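Local coordinates for INSIG protein homolog (Mycobacterium vanbaalenii PYR-1, PDB 4XU6), which binds diacylglycerol as a membrane-embedded, trimer-forming bacterial relative of the sterol-sensing Insig proteins, at residues G172-A175 / A176-E180; A58-A61 / E62-L65; A98-V101 / V102-T105; D155-F158 / G159-P162. All blocks are in the same frame, centred on the assembly; numbering follows the deposited sequence.

Contact 1 (G172-A175 / A176-E180)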
loop_
_atom_site.group_PDB
_atom_site.type_symbol
_atom_site.label_atom_id
_atom_site.label_comp_id
_atom_site.label_asym_id
_atom_site.label_seq_id
_atom_site.Cartn_x
_atom_site.Cartn_y
_atom_site.Cartn_z
ATOM N N GLY A 172 -3.305 -1.335 17.780
ATOM C CA GLY A 172 -3.241 -2.356 18.820
ATOM C C GLY A 172 -2.445 -3.600 18.429
ATOM O O GLY A 172 -1.658 -4.131 19.222
ATOM N N VAL A 173 -2.651 -4.084 17.206
ATOM C CA VAL A 173 -1.877 -5.221 16.712
ATOM C C VAL A 173 -0.368 -4.946 16.762
ATOM O O VAL A 173 0.431 -5.793 17.191
ATOM C CB VAL A 173 -2.281 -5.575 15.264
ATOM C CG1 VAL A 173 -1.317 -6.608 14.671
ATOM C CG2 VAL A 173 -3.713 -6.084 15.222
ATOM N N VAL A 174 0.024 -3.757 16.318
ATOM C CA VAL A 174 1.439 -3.421 16.271
ATOM C C VAL A 174 2.012 -3.139 17.675
ATOM O O VAL A 174 3.142 -3.509 17.962
ATOM C CB VAL A 174 1.713 -2.275 15.263
ATOM C CG1 VAL A 174 3.153 -1.795 15.358
ATOM C CG2 VAL A 174 1.392 -2.767 13.838
ATOM N N ALA A 175 1.225 -2.506 18.546
ATOM C CA ALA A 175 1.669 -2.259 19.922
ATOM C C ALA A 175 1.922 -3.577 20.639
ATOM O O ALA A 175 2.885 -3.711 21.394
ATOM C CB ALA A 175 0.623 -1.432 20.682
ATOM N N ALA A 176 1.047 -4.548 20.392
ATOM C CA ALA A 176 1.186 -5.886 20.961
ATOM C C ALA A 176 2.485 -6.509 20.480
ATOM O O ALA A 176 3.219 -7.117 21.254
ATOM C CB ALA A 176 -0.006 -6.761 20.552
ATOM N N LEU A 177 2.763 -6.362 19.186
ATOM C CA LEU A 177 3.992 -6.890 18.608
ATOM C C LEU A 177 5.217 -6.217 19.227
ATOM O O LEU A 177 6.249 -6.869 19.447
ATOM C CB LEU A 177 3.986 -6.693 17.088
ATOM C CG LEU A 177 5.229 -7.077 16.289
ATOM C CD1 LEU A 177 5.236 -8.554 16.075
ATOM C CD2 LEU A 177 5.217 -6.360 14.949
ATOM N N LEU A 178 5.107 -4.919 19.508
ATOM C CA LEU A 178 6.211 -4.202 20.147
ATOM C C LEU A 178 6.489 -4.745 21.554
ATOM O O LEU A 178 7.638 -4.812 21.973
ATOM C CB LEU A 178 5.925 -2.703 20.215
ATOM C CG LEU A 178 5.969 -1.981 18.869
ATOM C CD1 LEU A 178 5.467 -0.545 18.996
ATOM C CD2 LEU A 178 7.392 -2.013 18.343
ATOM N N GLY A 179 5.439 -5.107 22.281
ATOM C CA GLY A 179 5.611 -5.736 23.588
ATOM C C GLY A 179 6.330 -7.072 23.493
ATOM O O GLY A 179 7.227 -7.359 24.292
ATOM N N GLU A 180 5.946 -7.890 22.516
ATOM C CA GLU A 180 6.623 -9.162 22.290
ATOM C C GLU A 180 8.091 -8.933 21.955
ATOM O O GLU A 180 8.971 -9.652 22.444
ATOM C CB GLU A 180 5.949 -9.953 21.163
ATOM C CG GLU A 180 4.526 -10.379 21.466
ATOM C CD GLU A 180 3.827 -10.973 20.263
ATOM O OE1 GLU A 180 3.454 -10.211 19.348
ATOM O OE2 GLU A 180 3.624 -12.205 20.243
#
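G172 opens the run by handing its carbonyl to the amide one turn later: A176 N donates to G172 O at 3.0 Å. Next to that bond, A176 CB rests 3.4 Å from G172 O, a van der Waals approach of the methyl to the carbonyl oxygen, as is normal along an alpha helix. V173 repeats the backbone pattern, accepting from L177, with N to O at 3.1 Å. Its own branched side chain leads off to W116 of helix 101-119, where a bulky aliphatic group suits the interface between helices. At V174 the side chains join in. V174 O takes the amide of L178 at 2.9 Å, and L178 CG lies 3.3 Å from V174 O, because the leucine turns CG anti to its carbonyl carbon (chi1 -71°) and thus back along the preceding turn. Beyond that oxygen V174 CG1 looks across at L178 CD1, 4.5 Å away, a loose van der Waals meeting. V174 also touches a bound tridecanoic acid chain, for which its hydrocarbon surface is well matched. A175 closes the segment, its carbonyl receiving G179 N at 3.0 Å. Its small methyl, like that of A176, lies against helix 48-64. Past this apolar run, E180 carries a charge that R71 answers in a salt bridge. The spacings G172 to A176 and A175 to G179 are of the small-xxx-small kind, seen in transmembrane helices that pack closely, here within an unbroken alpha helix lining a lipid pocket.

Contact 2 (A58-A61 / E62-L65)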
loop_
_atom_site.group_PDB
_atom_site.type_symbol
_atom_site.label_atom_id
_atom_site.label_comp_id
_atom_site.label_asym_id
_atom_site.label_seq_id
_atom_site.Cartn_x
_atom_site.Cartn_y
_atom_site.Cartn_z
ATOM N N ALA A 58 2.329 1.832 25.284
ATOM C CA ALA A 58 3.009 1.043 26.309
ATOM C C ALA A 58 2.024 0.089 26.984
ATOM O O ALA A 58 2.384 -1.036 27.328
ATOM C CB ALA A 58 3.677 1.956 27.339
ATOM N N SER A 59 0.790 0.541 27.178
ATOM C CA SER A 59 -0.229 -0.261 27.858
ATOM C C SER A 59 -0.655 -1.493 27.058
ATOM O O SER A 59 -0.859 -2.568 27.623
ATOM C CB SER A 59 -1.458 0.594 28.184
ATOM O OG SER A 59 -1.142 1.583 29.151
ATOM N N LEU A 60 -0.817 -1.322 25.749
ATOM C CA LEU A 60 -1.226 -2.416 24.873
ATOM C C LEU A 60 -0.091 -3.417 24.712
ATOM O O LEU A 60 -0.314 -4.631 24.613
ATOM C CB LEU A 60 -1.676 -1.864 23.508
ATOM C CG LEU A 60 -3.008 -1.111 23.522
ATOM C CD1 LEU A 60 -3.173 -0.190 22.297
ATOM C CD2 LEU A 60 -4.172 -2.086 23.599
ATOM N N ALA A 61 1.138 -2.913 24.697
ATOM C CA ALA A 61 2.292 -3.800 24.671
ATOM C C ALA A 61 2.325 -4.635 25.954
ATOM O O ALA A 61 2.555 -5.844 25.922
ATOM C CB ALA A 61 3.568 -2.999 24.534
ATOM N N GLU A 62 2.109 -3.975 27.085
ATOM C CA GLU A 62 2.062 -4.678 28.371
ATOM C C GLU A 62 0.935 -5.716 28.387
ATOM O O GLU A 62 1.148 -6.871 28.789
ATOM C CB GLU A 62 1.887 -3.675 29.519
ATOM C CG GLU A 62 1.692 -4.324 30.897
ATOM C CD GLU A 62 2.952 -4.971 31.441
ATOM O OE1 GLU A 62 4.055 -4.655 30.946
ATOM O OE2 GLU A 62 2.835 -5.797 32.376
ATOM N N LEU A 63 -0.252 -5.309 27.937
ATOM C CA LEU A 63 -1.406 -6.212 27.846
ATOM C C LEU A 63 -1.079 -7.514 27.111
ATOM O O LEU A 63 -1.426 -8.605 27.580
ATOM C CB LEU A 63 -2.597 -5.515 27.170
ATOM C CG LEU A 63 -3.827 -6.371 26.822
ATOM C CD1 LEU A 63 -4.432 -7.027 28.072
ATOM C CD2 LEU A 63 -4.887 -5.557 26.073
ATOM N N ARG A 64 -0.417 -7.398 25.958
ATOM C CA ARG A 64 -0.049 -8.571 25.168
ATOM C C ARG A 64 0.794 -9.552 25.987
ATOM O O ARG A 64 0.634 -10.768 25.875
ATOM C CB ARG A 64 0.710 -8.163 23.889
ATOM C CG ARG A 64 1.295 -9.350 23.110
ATOM C CD ARG A 64 0.165 -10.263 22.641
ATOM N NE ARG A 64 0.599 -11.457 21.906
ATOM C CZ ARG A 64 0.792 -12.655 22.463
ATOM N NH1 ARG A 64 0.634 -12.818 23.774
ATOM N NH2 ARG A 64 1.153 -13.692 21.713
ATOM N N LEU A 65 1.683 -9.020 26.821
ATOM C CA LEU A 65 2.543 -9.871 27.642
ATOM C C LEU A 65 1.785 -10.615 28.754
ATOM O O LEU A 65 2.348 -11.479 29.430
ATOM C CB LEU A 65 3.712 -9.069 28.213
ATOM C CG LEU A 65 4.636 -8.437 27.167
ATOM C CD1 LEU A 65 5.728 -7.632 27.845
ATOM C CD2 LEU A 65 5.234 -9.507 26.251
#
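E62 and R64 bear the flat groups, but what they press on the preceding turn is aliphatic: E62 CB lies 3.5 Å from A58 O, and R64 CB lies 3.6 Å from A61 O. Both chains set CG anti to the backbone N and then bend at chi2 (71° in E62, 62° in R64), which carries carboxylate and guanidinium away from A58-A61. The partners that hold the two planes lie outside this run. OE1 of E62 accepts from L3 N, while its OE2 accepts from R2 N and is hydrogen-bonded to H66 NE2. The guanidinium forms a salt bridge through NH2 with D121; the same nitrogen also donates to A69 O, and NH1 donates to P68 O. With several bonds on each group, their rotation should be well fixed. Under them runs ordinary helical bonding, with E62 N 3.0 Å from A58 O and L63 N 2.8 Å from S59 O. It fades at the end, where L65 N reaches A61 O weakly at 3.4 Å. L60 CD2 and L63 CD2 meet at 4.3 Å, and L60 also packs on F171, as befits a leucine buried between helices. S59, whose hydroxyl bonds back to A55 O, touches a bound tridecanoic acid. The pattern is that of a transmembrane helix terminus, apolar within the bilayer and finished by charged residues that tie it to adjoining loops and the N-terminal segment.

Contact 3 (A98-V101 / V102-T105)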
loop_
_atom_site.group_PDB
_atom_site.type_symbol
_atom_site.label_atom_id
_atom_site.label_comp_id
_atom_site.label_asym_id
_atom_site.label_seq_id
_atom_site.Cartn_x
_atom_site.Cartn_y
_atom_site.Cartn_z
ATOM N N ALA A 98 -11.723 13.577 2.827
ATOM C CA ALA A 98 -12.844 14.280 2.185
ATOM C C ALA A 98 -13.638 13.409 1.201
ATOM O O ALA A 98 -14.669 13.844 0.673
ATOM C CB ALA A 98 -12.360 15.566 1.496
ATOM N N PHE A 99 -13.160 12.188 0.959
ATOM C CA PHE A 99 -13.811 11.272 0.019
ATOM C C PHE A 99 -14.975 10.541 0.684
ATOM O O PHE A 99 -15.090 10.574 1.907
ATOM C CB PHE A 99 -12.782 10.270 -0.526
ATOM C CG PHE A 99 -11.881 10.844 -1.590
ATOM C CD1 PHE A 99 -12.277 10.848 -2.922
ATOM C CD2 PHE A 99 -10.634 11.362 -1.259
ATOM C CE1 PHE A 99 -11.451 11.375 -3.906
ATOM C CE2 PHE A 99 -9.799 11.887 -2.232
ATOM C CZ PHE A 99 -10.210 11.895 -3.563
ATOM N N PRO A 100 -15.843 9.877 -0.115
ATOM C CA PRO A 100 -17.012 9.212 0.482
ATOM C C PRO A 100 -16.649 8.157 1.533
ATOM O O PRO A 100 -15.632 7.470 1.400
ATOM C CB PRO A 100 -17.704 8.573 -0.724
ATOM C CG PRO A 100 -17.363 9.508 -1.873
ATOM C CD PRO A 100 -15.924 9.904 -1.591
ATOM N N VAL A 101 -17.494 8.032 2.555
ATOM C CA VAL A 101 -17.171 7.250 3.744
ATOM C C VAL A 101 -16.867 5.771 3.459
ATOM O O VAL A 101 -15.977 5.194 4.086
ATOM C CB VAL A 101 -18.274 7.387 4.836
ATOM C CG1 VAL A 101 -19.611 6.809 4.352
ATOM C CG2 VAL A 101 -17.842 6.732 6.142
ATOM N N VAL A 102 -17.587 5.161 2.521
ATOM C CA VAL A 102 -17.396 3.728 2.276
ATOM C C VAL A 102 -16.024 3.390 1.687
ATOM O O VAL A 102 -15.324 2.569 2.259
ATOM C CB VAL A 102 -18.536 3.072 1.462
ATOM C CG1 VAL A 102 -18.176 1.622 1.113
ATOM C CG2 VAL A 102 -19.845 3.116 2.250
ATOM N N PRO A 103 -15.640 4.010 0.552
ATOM C CA PRO A 103 -14.302 3.645 0.074
ATOM C C PRO A 103 -13.187 4.033 1.047
ATOM O O PRO A 103 -12.227 3.267 1.171
ATOM C CB PRO A 103 -14.162 4.418 -1.246
ATOM C CG PRO A 103 -15.256 5.472 -1.222
ATOM C CD PRO A 103 -16.360 4.867 -0.411
ATOM N N VAL A 104 -13.298 5.175 1.723
ATOM C CA VAL A 104 -12.276 5.569 2.708
ATOM C C VAL A 104 -12.154 4.539 3.833
ATOM O O VAL A 104 -11.059 4.085 4.169
ATOM C CB VAL A 104 -12.576 6.970 3.311
ATOM C CG1 VAL A 104 -11.680 7.249 4.510
ATOM C CG2 VAL A 104 -12.416 8.057 2.246
ATOM N N THR A 105 -13.287 4.166 4.412
ATOM C CA THR A 105 -13.277 3.209 5.510
ATOM C C THR A 105 -12.808 1.821 5.055
ATOM O O THR A 105 -12.078 1.131 5.779
ATOM C CB THR A 105 -14.661 3.128 6.178
ATOM O OG1 THR A 105 -15.143 4.462 6.418
ATOM C CG2 THR A 105 -14.572 2.371 7.490
#
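V101 and T105 are joined by two hydrogen bonds at one oxygen. T105 N donates to V101 O at 2.9 Å as part of the helix, and T105 OG1 donates to the same oxygen at 2.6 Å, the two arriving from opposite faces of the carbonyl plane. Threonine suits this place because its hydroxyl, anti to the carbonyl carbon (chi1 -47°), falls back onto the preceding turn. V101 CG2 lies beside that hydroxyl, 3.5 Å from T105 OG1, the two side chains running side by side and pointing the same way. A third bond starts the helix: V104 N donates to P100 O at 3.3 Å. P100 occupies the N-cap, and P103 stands in the first turn, where amides have no helical acceptor before them, so a ring nitrogen without hydrogen costs no helical hydrogen bond.

Apolar contacts accompany these bonds. F99 CB rests on V104 CG2 at 3.6 Å, while the phenylalanine ring leads away to L95 of a neighbouring subunit. The proline rings meet at 4.0 Å between P100 CB and P103 CD.

Further partners place this corner at the trimer interface: V102 packs on H24, and P103 on S25, of the neighbouring subunit. The chemistry implies a helix start led by backbone: P100 has no polar side chain to cap with, its carbonyl begins the helical bonding, and mainly hydrocarbon from F99, P100, V102 and P103 faces the other subunit.

Contact 4 (D155-F158 / G159-P162)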
loop_
_atom_site.group_PDB
_atom_site.type_symbol
_atom_site.label_atom_id
_atom_site.label_comp_id
_atom_site.label_asym_id
_atom_site.label_seq_id
_atom_site.Cartn_x
_atom_site.Cartn_y
_atom_site.Cartn_z
ATOM N N ASP A 155 -17.362 12.505 9.954
ATOM C CA ASP A 155 -17.824 12.430 11.342
ATOM C C ASP A 155 -18.974 11.449 11.575
ATOM O O ASP A 155 -19.711 11.577 12.556
ATOM C CB ASP A 155 -18.209 13.826 11.851
ATOM C CG ASP A 155 -19.372 14.435 11.084
ATOM O OD1 ASP A 155 -19.861 13.813 10.118
ATOM O OD2 ASP A 155 -19.785 15.556 11.444
ATOM N N GLY A 156 -19.098 10.458 10.691
ATOM C CA GLY A 156 -20.226 9.540 10.695
ATOM C C GLY A 156 -20.378 8.576 11.862
ATOM O O GLY A 156 -21.451 7.990 12.018
ATOM N N LEU A 157 -19.329 8.390 12.664
ATOM C CA LEU A 157 -19.394 7.491 13.817
ATOM C C LEU A 157 -19.609 8.302 15.097
ATOM O O LEU A 157 -18.673 8.532 15.856
ATOM C CB LEU A 157 -18.119 6.634 13.928
ATOM C CG LEU A 157 -17.992 5.610 15.073
ATOM C CD1 LEU A 157 -19.078 4.549 14.980
ATOM C CD2 LEU A 157 -16.617 4.953 15.110
ATOM N N PHE A 158 -20.849 8.735 15.324
ATOM C CA PHE A 158 -21.185 9.552 16.492
ATOM C C PHE A 158 -20.271 10.762 16.656
ATOM O O PHE A 158 -19.819 11.057 17.768
ATOM C CB PHE A 158 -21.149 8.717 17.771
ATOM C CG PHE A 158 -22.013 7.491 17.718
ATOM C CD1 PHE A 158 -23.399 7.603 17.724
ATOM C CD2 PHE A 158 -21.442 6.228 17.671
ATOM C CE1 PHE A 158 -24.201 6.474 17.681
ATOM C CE2 PHE A 158 -22.232 5.091 17.625
ATOM C CZ PHE A 158 -23.617 5.214 17.629
ATOM N N GLY A 159 -19.983 11.444 15.554
ATOM C CA GLY A 159 -19.158 12.638 15.605
ATOM C C GLY A 159 -17.701 12.420 15.230
ATOM O O GLY A 159 -16.964 13.384 15.028
ATOM N N VAL A 160 -17.276 11.164 15.137
ATOM C CA VAL A 160 -15.898 10.867 14.737
ATOM C C VAL A 160 -15.832 10.006 13.462
ATOM O O VAL A 160 -16.854 9.532 12.963
ATOM C CB VAL A 160 -15.080 10.210 15.877
ATOM C CG1 VAL A 160 -15.184 11.024 17.165
ATOM C CG2 VAL A 160 -15.518 8.756 16.116
ATOM N N ALA A 161 -14.629 9.802 12.931
ATOM C CA ALA A 161 -14.496 9.085 11.660
ATOM C C ALA A 161 -14.621 7.574 11.832
ATOM O O ALA A 161 -14.001 6.991 12.721
ATOM C CB ALA A 161 -13.179 9.437 10.982
ATOM N N PRO A 162 -15.438 6.934 10.984
ATOM C CA PRO A 162 -15.538 5.469 10.999
ATOM C C PRO A 162 -14.178 4.785 10.801
ATOM O O PRO A 162 -13.976 3.700 11.344
ATOM C CB PRO A 162 -16.480 5.173 9.828
ATOM C CG PRO A 162 -17.384 6.405 9.777
ATOM C CD PRO A 162 -16.452 7.562 10.113
#
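L157 and V160 cross obliquely over the end of a tight turn, L157 CB meeting V160 CG2 at 4.0 Å. With CG1 of the valine anti to its carbonyl carbon (chi1 -51°), CG2 is left between backbone N and carbonyl carbon, the crowded position, and this methyl comes to 3.2 Å from L157 O. The first bond of L157's side chain points toward G159-P162, and on a second side L157 CB meets P162 CG at 4.2 Å. The leucine's branch adds to the valine contact, L157 CD2 lying 4.1 Å from V160 CG2. Across the turn D155 CB touches G159 O at 3.4 Å, and the ring of F158 leads away to I140 of helix 122-144.

Two backbone bonds join L157 and V160. L157 N reaches V160 O at 2.7 Å, a short, fairly straight bond, whereas V160 N approaches L157 O at 3.1 Å from above the carbonyl plane, 69° out of it. A weak bond from G159 N to D155 O adds a further tie.

F158 and G159 both have positive phi, 99° in G159. Glycine is at ease at such an angle because it has no CB to press against the carbonyl of F158. V160, buried on E139 and V143, also touches Y150, which binds diacylglycerol, so the turn borders that site. The whole is a type I' turn from L157 to V160 closed by a single antiparallel bridge, hairpin-like, with a classic beta bulge where G156 and L157 both face V160.

Overall arrangement
Contacts 1 and 2 form one neighbourhood, their centres about 7 Å apart: helix 164-184 lies against helix 48-64, with A61 CB 3.3 Å from A175 O and a weak ion pair between R64 and E180. Contact 1 is fully buried, contact 2 partly so, and each touches a bound fatty acid. Contacts 3 and 4 lie on the opposite side of the chain's centre, nearer the surface, and touch where V101 CG2 meets P162 CG at 3.7 Å. There helical regularity gives way to a proline-rich helix start and a glycine-bearing turn. Of the four, contact 3 alone touches another subunit.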